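Local coordinates for sulfur oxidation protein SOXB (Thermus thermophilus, PDB 2WDD) that probably hydrolyses the sulfur-sulfur bond of cysteine S-thiosulfonate in the sulfur oxidation pathway, with two manganese ions bound in its active site, at residues A[435-440]-A[502-507]; A[246-251]-A[275-280]. One frame throughout, in Å; residues are numbered along the deposited sequence.

Contact 1 of 2, residues A[435-440]-A[502-507]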
ATOM      1  N   PHE A 435     -27.385  -2.722   2.352  1.00 10.34           N
ATOM      2  CA  PHE A 435     -28.178  -3.101   1.191  1.00 10.31           C
ATOM      3  C   PHE A 435     -28.348  -4.606   1.136  1.00 13.25           C
ATOM      4  O   PHE A 435     -27.513  -5.352   1.651  1.00 12.10           O
ATOM      5  CB  PHE A 435     -27.477  -2.614  -0.086  1.00 11.38           C
ATOM      6  CG  PHE A 435     -26.033  -3.036  -0.171  1.00 11.51           C
ATOM      7  CD1 PHE A 435     -25.673  -4.236  -0.766  1.00 12.65           C
ATOM      8  CD2 PHE A 435     -25.053  -2.284   0.455  1.00 11.86           C
ATOM      9  CE1 PHE A 435     -24.334  -4.651  -0.784  1.00 13.12           C
ATOM     10  CE2 PHE A 435     -23.724  -2.690   0.450  1.00 13.58           C
ATOM     11  CZ  PHE A 435     -23.366  -3.872  -0.170  1.00 11.27           C
ATOM     12  N   TYR A 436     -29.406  -5.055   0.465  1.00 11.37           N
ATOM     13  CA  TYR A 436     -29.651  -6.481   0.332  1.00 11.68           C
ATOM     14  C   TYR A 436     -28.942  -7.064  -0.876  1.00 15.18           C
ATOM     15  O   TYR A 436     -28.898  -6.452  -1.950  1.00 16.05           O
ATOM     16  CB  TYR A 436     -31.156  -6.798   0.238  1.00 12.77           C
ATOM     17  CG  TYR A 436     -31.917  -6.449   1.493  1.00 15.06           C
ATOM     18  CD1 TYR A 436     -31.939  -7.323   2.572  1.00 17.13           C
ATOM     19  CD2 TYR A 436     -32.500  -5.198   1.641  1.00 16.92           C
ATOM     20  CE1 TYR A 436     -32.601  -6.992   3.746  1.00 18.33           C
ATOM     21  CE2 TYR A 436     -33.175  -4.858   2.811  1.00 18.06           C
ATOM     22  CZ  TYR A 436     -33.206  -5.755   3.859  1.00 24.08           C
ATOM     23  OH  TYR A 436     -33.860  -5.415   5.023  1.00 24.55           O
ATOM     24  N   LEU A 437     -28.437  -8.274  -0.699  1.00 13.07           N
ATOM     25  CA  LEU A 437     -27.823  -9.031  -1.779  1.00 12.75           C
ATOM     26  C   LEU A 437     -28.464 -10.406  -1.761  1.00 16.15           C
ATOM     27  O   LEU A 437     -28.677 -10.970  -0.697  1.00 15.33           O
ATOM     28  CB  LEU A 437     -26.326  -9.235  -1.519  1.00 12.22           C
ATOM     29  CG  LEU A 437     -25.379  -8.060  -1.737  1.00 14.56           C
ATOM     30  CD1 LEU A 437     -23.943  -8.484  -1.405  1.00 14.13           C
ATOM     31  CD2 LEU A 437     -25.456  -7.514  -3.162  1.00 14.68           C
ATOM     32  N   ARG A 438     -28.722 -10.974  -2.933  1.00 13.15           N
ATOM     33  CA  ARG A 438     -29.206 -12.341  -2.977  1.00 13.40           C
ATOM     34  C   ARG A 438     -28.001 -13.230  -2.685  1.00 16.20           C
ATOM     35  O   ARG A 438     -26.856 -12.842  -2.970  1.00 13.67           O
ATOM     36  CB  ARG A 438     -29.753 -12.661  -4.369  1.00 14.57           C
ATOM     37  CG  ARG A 438     -31.012 -11.875  -4.694  1.00 15.14           C
ATOM     38  CD  ARG A 438     -31.397 -12.044  -6.152  1.00 14.66           C
ATOM     39  NE  ARG A 438     -30.599 -11.198  -7.028  1.00 17.57           N
ATOM     40  CZ  ARG A 438     -29.618 -11.641  -7.807  1.00 22.22           C
ATOM     41  NH1 ARG A 438     -29.305 -12.930  -7.814  1.00 15.14           N
ATOM     42  NH2 ARG A 438     -28.947 -10.792  -8.568  1.00 16.60           N
ATOM     43  N   GLY A 439     -28.242 -14.415  -2.128  1.00 15.20           N
ATOM     44  CA  GLY A 439     -27.170 -15.346  -1.828  1.00 14.79           C
ATOM     45  C   GLY A 439     -26.257 -15.561  -3.023  1.00 17.50           C
ATOM     46  O   GLY A 439     -25.026 -15.597  -2.896  1.00 14.46           O
ATOM     47  N   ALA A 440     -26.850 -15.705  -4.205  1.00 15.34           N
ATOM     48  CA  ALA A 440     -26.049 -15.922  -5.404  1.00 14.72           C
ATOM     49  C   ALA A 440     -25.055 -14.799  -5.653  1.00 16.04           C
ATOM     50  O   ALA A 440     -23.976 -15.027  -6.200  1.00 15.01           O
ATOM     51  CB  ALA A 440     -26.937 -16.118  -6.629  1.00 15.59           C
ATOM     52  N   TYR A 502     -30.081 -11.333   1.726  1.00 14.45           N
ATOM     53  CA  TYR A 502     -29.340 -11.132   2.962  1.00 13.08           C
ATOM     54  C   TYR A 502     -29.035  -9.651   3.098  1.00 16.40           C
ATOM     55  O   TYR A 502     -28.713  -8.986   2.103  1.00 16.40           O
ATOM     56  CB  TYR A 502     -28.005 -11.877   2.896  1.00 13.00           C
ATOM     57  CG  TYR A 502     -28.111 -13.383   2.892  1.00 13.79           C
ATOM     58  CD1 TYR A 502     -28.011 -14.108   4.075  1.00 15.38           C
ATOM     59  CD2 TYR A 502     -28.252 -14.086   1.703  1.00 14.25           C
ATOM     60  CE1 TYR A 502     -28.093 -15.486   4.077  1.00 16.28           C
ATOM     61  CE2 TYR A 502     -28.333 -15.475   1.693  1.00 14.59           C
ATOM     62  CZ  TYR A 502     -28.252 -16.166   2.886  1.00 18.23           C
ATOM     63  OH  TYR A 502     -28.305 -17.543   2.892  1.00 19.24           O
ATOM     64  N   LEU A 503     -29.105  -9.125   4.316  1.00 12.72           N
ATOM     65  CA  LEU A 503     -28.748  -7.722   4.515  1.00 11.52           C
ATOM     66  C   LEU A 503     -27.232  -7.634   4.642  1.00 14.53           C
ATOM     67  O   LEU A 503     -26.621  -8.280   5.505  1.00 13.32           O
ATOM     68  CB  LEU A 503     -29.429  -7.104   5.737  1.00 11.43           C
ATOM     69  CG  LEU A 503     -29.125  -5.613   5.922  1.00 15.01           C
ATOM     70  CD1 LEU A 503     -29.557  -4.787   4.713  1.00 15.31           C
ATOM     71  CD2 LEU A 503     -29.764  -5.074   7.193  1.00 16.79           C
ATOM     72  N   ALA A 504     -26.637  -6.853   3.749  1.00 11.29           N
ATOM     73  CA  ALA A 504     -25.201  -6.696   3.703  1.00 10.85           C
ATOM     74  C   ALA A 504     -24.806  -5.280   4.063  1.00 13.68           C
ATOM     75  O   ALA A 504     -25.609  -4.349   4.000  1.00 12.65           O
ATOM     76  CB  ALA A 504     -24.675  -7.027   2.313  1.00 11.63           C
ATOM     77  N   ALA A 505     -23.542  -5.121   4.428  1.00 10.84           N
ATOM     78  CA  ALA A 505     -22.995  -3.796   4.681  1.00  9.93           C
ATOM     79  C   ALA A 505     -21.644  -3.771   3.991  1.00 12.25           C
ATOM     80  O   ALA A 505     -20.987  -4.796   3.891  1.00 12.42           O
ATOM     81  CB  ALA A 505     -22.837  -3.536   6.180  1.00 10.98           C
ATOM     82  N   ALA A 506     -21.264  -2.623   3.445  1.00  9.51           N
ATOM     83  CA  ALA A 506     -19.971  -2.521   2.764  1.00  9.49           C
ATOM     84  C   ALA A 506     -19.510  -1.086   2.786  1.00 11.34           C
ATOM     85  O   ALA A 506     -20.327  -0.171   2.804  1.00 11.01           O
ATOM     86  CB  ALA A 506     -20.094  -2.996   1.316  1.00 10.54           C
ATOM     87  N   TYR A 507     -18.198  -0.885   2.744  1.00  9.44           N
ATOM     88  CA  TYR A 507     -17.643   0.456   2.649  1.00  8.43           C
ATOM     89  C   TYR A 507     -16.329   0.355   1.872  1.00 12.84           C
ATOM     90  O   TYR A 507     -15.734  -0.728   1.779  1.00 11.98           O
ATOM     91  CB  TYR A 507     -17.396   1.068   4.042  1.00  9.32           C
ATOM     92  CG  TYR A 507     -16.221   0.473   4.780  1.00  9.74           C
ATOM     93  CD1 TYR A 507     -14.980   1.100   4.749  1.00 11.13           C
ATOM     94  CD2 TYR A 507     -16.361  -0.669   5.568  1.00 10.71           C
ATOM     95  CE1 TYR A 507     -13.900   0.594   5.429  1.00 12.53           C
ATOM     96  CE2 TYR A 507     -15.260  -1.210   6.241  1.00 11.48           C
ATOM     97  CZ  TYR A 507     -14.034  -0.551   6.169  1.00 14.63           C
ATOM     98  OH  TYR A 507     -12.920  -1.017   6.835  1.00 15.09           O
TER

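Contact 2 of 2, residues A[246-251]-A[275-280]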
ATOM      1  N   ALA A 246       8.634   6.156 -24.721  1.00 18.46           N
ATOM      2  CA  ALA A 246       9.189   7.055 -23.719  1.00 18.33           C
ATOM      3  C   ALA A 246      10.602   6.595 -23.339  1.00 20.54           C
ATOM      4  O   ALA A 246      11.525   7.402 -23.213  1.00 20.47           O
ATOM      5  CB  ALA A 246       8.285   7.107 -22.485  1.00 19.06           C
ATOM      6  N   VAL A 247      10.757   5.292 -23.130  1.00 17.35           N
ATOM      7  CA  VAL A 247      12.057   4.730 -22.788  1.00 16.16           C
ATOM      8  C   VAL A 247      13.046   4.987 -23.928  1.00 20.42           C
ATOM      9  O   VAL A 247      14.161   5.454 -23.694  1.00 18.71           O
ATOM     10  CB  VAL A 247      11.953   3.234 -22.472  1.00 18.95           C
ATOM     11  CG1 VAL A 247      13.352   2.595 -22.411  1.00 18.45           C
ATOM     12  CG2 VAL A 247      11.178   3.008 -21.176  1.00 18.22           C
ATOM     13  N   ASP A 248      12.605   4.715 -25.154  1.00 18.81           N
ATOM     14  CA  ASP A 248      13.433   4.935 -26.341  1.00 19.61           C
ATOM     15  C   ASP A 248      13.809   6.411 -26.489  1.00 23.11           C
ATOM     16  O   ASP A 248      14.962   6.747 -26.792  1.00 22.80           O
ATOM     17  CB  ASP A 248      12.713   4.442 -27.602  1.00 21.50           C
ATOM     18  CG  ASP A 248      12.614   2.917 -27.665  1.00 29.40           C
ATOM     19  OD1 ASP A 248      13.373   2.236 -26.944  1.00 29.87           O
ATOM     20  OD2 ASP A 248      11.789   2.399 -28.451  1.00 34.59           O
ATOM     21  N   LYS A 249      12.838   7.294 -26.276  1.00 18.09           N
ATOM     22  CA  LYS A 249      13.083   8.724 -26.405  1.00 17.54           C
ATOM     23  C   LYS A 249      14.120   9.212 -25.402  1.00 20.52           C
ATOM     24  O   LYS A 249      15.028   9.967 -25.752  1.00 20.15           O
ATOM     25  CB  LYS A 249      11.779   9.516 -26.279  1.00 19.96           C
ATOM     26  CG  LYS A 249      11.930  11.008 -26.549  1.00 23.31           C
ATOM     27  CD  LYS A 249      10.594  11.729 -26.420  1.00 27.89           C
ATOM     28  CE  LYS A 249      10.779  13.238 -26.412  1.00 34.29           C
ATOM     29  NZ  LYS A 249       9.482  13.955 -26.268  1.00 43.42           N
ATOM     30  N   ALA A 250      14.004   8.771 -24.151  1.00 16.14           N
ATOM     31  CA  ALA A 250      14.969   9.165 -23.136  1.00 16.14           C
ATOM     32  C   ALA A 250      16.377   8.769 -23.591  1.00 20.16           C
ATOM     33  O   ALA A 250      17.333   9.519 -23.408  1.00 20.11           O
ATOM     34  CB  ALA A 250      14.637   8.500 -21.799  1.00 16.77           C
ATOM     35  N   ARG A 251      16.494   7.574 -24.160  1.00 19.34           N
ATOM     36  CA  ARG A 251      17.789   7.081 -24.627  1.00 20.06           C
ATOM     37  C   ARG A 251      18.288   7.866 -25.835  1.00 25.99           C
ATOM     38  O   ARG A 251      19.480   8.144 -25.954  1.00 25.47           O
ATOM     39  CB  ARG A 251      17.724   5.583 -24.912  1.00 19.37           C
ATOM     40  CG  ARG A 251      17.842   4.736 -23.640  1.00 25.10           C
ATOM     41  CD  ARG A 251      17.759   3.235 -23.922  1.00 31.73           C
ATOM     42  NE  ARG A 251      17.687   2.465 -22.679  1.00 29.52           N
ATOM     43  CZ  ARG A 251      18.690   2.347 -21.817  1.00 41.42           C
ATOM     44  NH1 ARG A 251      19.855   2.929 -22.066  1.00 31.79           N
ATOM     45  NH2 ARG A 251      18.528   1.654 -20.700  1.00 27.10           N
ATOM     46  N   ARG A 275       8.594  -7.454 -21.332  1.00 21.39           N
ATOM     47  CA  ARG A 275       7.935  -6.972 -22.547  0.50 21.10           C
ATOM     48  C   ARG A 275       8.530  -5.687 -23.111  1.00 25.14           C
ATOM     49  O   ARG A 275       8.517  -5.470 -24.328  1.00 25.87           O
ATOM     50  CB  ARG A 275       6.436  -6.783 -22.298  0.50 20.67           C
ATOM     51  CG  ARG A 275       5.701  -8.061 -21.910  0.50 28.48           C
ATOM     52  CD  ARG A 275       4.230  -7.997 -22.301  0.50 36.93           C
ATOM     53  NE  ARG A 275       3.341  -8.235 -21.166  0.50 45.53           N
ATOM     54  CZ  ARG A 275       3.126  -9.428 -20.620  0.50 60.48           C
ATOM     55  NH1 ARG A 275       2.297  -9.551 -19.592  0.50 47.51           N
ATOM     56  NH2 ARG A 275       3.749 -10.499 -21.093  0.50 48.96           N
ATOM     57  N   ILE A 276       9.015  -4.825 -22.222  1.00 19.94           N
ATOM     58  CA  ILE A 276       9.599  -3.542 -22.607  1.00 18.78           C
ATOM     59  C   ILE A 276      11.113  -3.653 -22.660  1.00 21.80           C
ATOM     60  O   ILE A 276      11.731  -4.225 -21.756  1.00 21.78           O
ATOM     61  CB  ILE A 276       9.197  -2.436 -21.593  1.00 21.28           C
ATOM     62  CG1 ILE A 276       7.679  -2.391 -21.406  1.00 21.29           C
ATOM     63  CG2 ILE A 276       9.763  -1.079 -21.995  1.00 20.70           C
ATOM     64  CD1 ILE A 276       6.926  -1.873 -22.617  1.00 23.43           C
ATOM     65  N   ARG A 277      11.709  -3.081 -23.705  1.00 17.45           N
ATOM     66  CA  ARG A 277      13.164  -3.079 -23.858  0.50 15.89           C
ATOM     67  C   ARG A 277      13.728  -1.819 -23.225  1.00 19.62           C
ATOM     68  O   ARG A 277      13.189  -0.733 -23.424  1.00 20.85           O
ATOM     69  CB  ARG A 277      13.557  -2.985 -25.345  0.50 14.20           C
ATOM     70  CG  ARG A 277      13.108  -4.095 -26.260  0.50 19.96           C
ATOM     71  CD  ARG A 277      13.478  -3.735 -27.705  0.50 25.61           C
ATOM     72  NE  ARG A 277      12.594  -2.714 -28.269  0.50 29.77           N
ATOM     73  CZ  ARG A 277      12.877  -1.414 -28.326  0.50 38.59           C
ATOM     74  NH1 ARG A 277      12.005  -0.571 -28.855  0.50 23.94           N
ATOM     75  NH2 ARG A 277      14.025  -0.951 -27.852  0.50 23.92           N
ATOM     76  N   GLY A 278      14.862  -1.930 -22.545  1.00 16.31           N
ATOM     77  CA  GLY A 278      15.548  -0.751 -22.057  1.00 16.03           C
ATOM     78  C   GLY A 278      15.282  -0.219 -20.665  1.00 18.57           C
ATOM     79  O   GLY A 278      15.789   0.850 -20.316  1.00 18.75           O
ATOM     80  N   ILE A 279      14.490  -0.933 -19.869  1.00 14.59           N
ATOM     81  CA  ILE A 279      14.268  -0.495 -18.495  1.00 13.93           C
ATOM     82  C   ILE A 279      15.316  -1.224 -17.659  1.00 15.38           C
ATOM     83  O   ILE A 279      15.325  -2.451 -17.615  1.00 16.88           O
ATOM     84  CB  ILE A 279      12.855  -0.810 -17.979  1.00 16.72           C
ATOM     85  CG1 ILE A 279      11.806  -0.089 -18.834  1.00 16.80           C
ATOM     86  CG2 ILE A 279      12.750  -0.385 -16.531  1.00 17.85           C
ATOM     87  CD1 ILE A 279      10.378  -0.327 -18.376  1.00 20.49           C
ATOM     88  N   ASP A 280      16.201  -0.471 -17.021  1.00 11.04           N
ATOM     89  CA  ASP A 280      17.279  -1.067 -16.244  1.00 10.89           C
ATOM     90  C   ASP A 280      16.905  -1.369 -14.803  1.00 13.85           C
ATOM     91  O   ASP A 280      17.379  -2.339 -14.220  1.00 12.75           O
ATOM     92  CB  ASP A 280      18.519  -0.183 -16.299  1.00 12.57           C
ATOM     93  CG  ASP A 280      18.969   0.079 -17.724  1.00 15.85           C
ATOM     94  OD1 ASP A 280      19.114  -0.907 -18.484  1.00 15.20           O
ATOM     95  OD2 ASP A 280      19.059   1.267 -18.110  1.00 19.30           O
TER

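Contact 1 of 2, residues A[435-440]-A[502-507]
Tyr436 and Leu503 face each other as a non-hydrogen-bonded antiparallel pair, with their CA atoms 4.5 Å apart. From CB, the Tyr436 side chain leaves beside its backbone N, with CG anti to the carbonyl carbon (chi1 -65°). This turns the ring back over the neighbouring strand. CB and CD1 pass near the carbonyl O of Tyr502, and Tyr436 CA gives that oxygen a CA-H...O contact. Farther out, Tyr436 CE1 meets Leu503 CB at 3.7 Å. At the outer end of the ring, Tyr436 CZ still meets Leu503 CD1 at 3.9 Å. This methyl sits over the ring centre, in a CH-pi contact almost along the ring normal. Arg501 adds a cation-pi contact to the same ring.

Four backbone bonds hold the strands on both sides of this pair. Phe435 and Ala504 exchange two of them, the shorter from Ala504 N to Phe435 O at 2.7 Å. Leu437 and Tyr502 exchange the other two, and Tyr502 N reaches Leu437 O nearly straight at 174°.

On the other face, Ala504 CB lies over the Phe435 ring. Ala506 CB comes to the ring edge, 3.7 Å from Phe435 CZ. Leu437 CD1 also reaches Ala504 CB. At the far end, Gly439 CA approaches Tyr502 CE2 where the helix starts. Tyr502 OH bonds to Asp497 N.

The arrangement is an antiparallel strand pair in the mixed sheet of the 5'-nucleotidase C-terminal domain.

Contact 2 of 2, residues A[246-251]-A[275-280]
Ile276 makes a loose apolar contact with Val247, a helix residue whose CG2 also faces Ile279.

Next comes Arg277, whose chain bends at chi3 and brings its guanidinium to Asp248. The two groups lie nearly parallel, their planes 20° apart. Arg277 NH1 bonds to the syn lone pair of Asp248 OD2 at 3.0 Å. A weak second bond joins NH2 to OD1, so the salt bridge is two-pronged but uneven. Gln244 accepts a bond from Arg277 N. An alanine in place of Asp248 would probably leave the Arg277 guanidinium without its charge partner and freer to swing.

The carbonyl O of Arg277 touches Val247 CG1 at 3.5 Å. At Gly278 the chain turns with positive phi (92°), and a CB here would clash with Val247 CG1. Gly278 O takes a bond from Arg251 NH2 at 2.9 Å and a weak one from NE. It lies near the guanidinium plane, although the NH2 donor stands above the carbonyl plane.

Ile279 CG1 then packs on Val247 CG2 at 3.9 Å, the two side chains crossing at about a right angle.

Asp280 closes the segment. Its OD2 forms a salt bridge with Arg251 NH2 at 2.7 Å, with weak hydrogen-bond geometry. The carboxylate stands steeply to the guanidinium, 79° between planes. OD2 also takes a bond from Val258 N, and Arg251 NH1 bonds to Asn256 O.

Helix 240-252 thus packs on the loop leading into strand 281-284, a parallel neighbour of strand 257-262. This is consistent with the helix-flanked sheets of the metallophosphoesterase fold.

Overall arrangement
From the N terminus, the chain first runs through strands 29-34 and 124-129, each followed by a loop that supplies manganese ligands (Asp36 and His38; Asp132). Contact 2 then closes a short loop. The 23 residues between its segments include strand 257-262 and helix 266-273, so it ties helix 240-252 to the approach to strand 281-284. Contact 1 comes later and closes a longer loop of 61 residues. It joins strand 431-438 and the start of helix 439-453 to strand 501-507. The loops follow in series and neither nest nor cross. The centres of contact 1 and contact 2 are about 47 Å apart. Both contacts lie away from the manganese site.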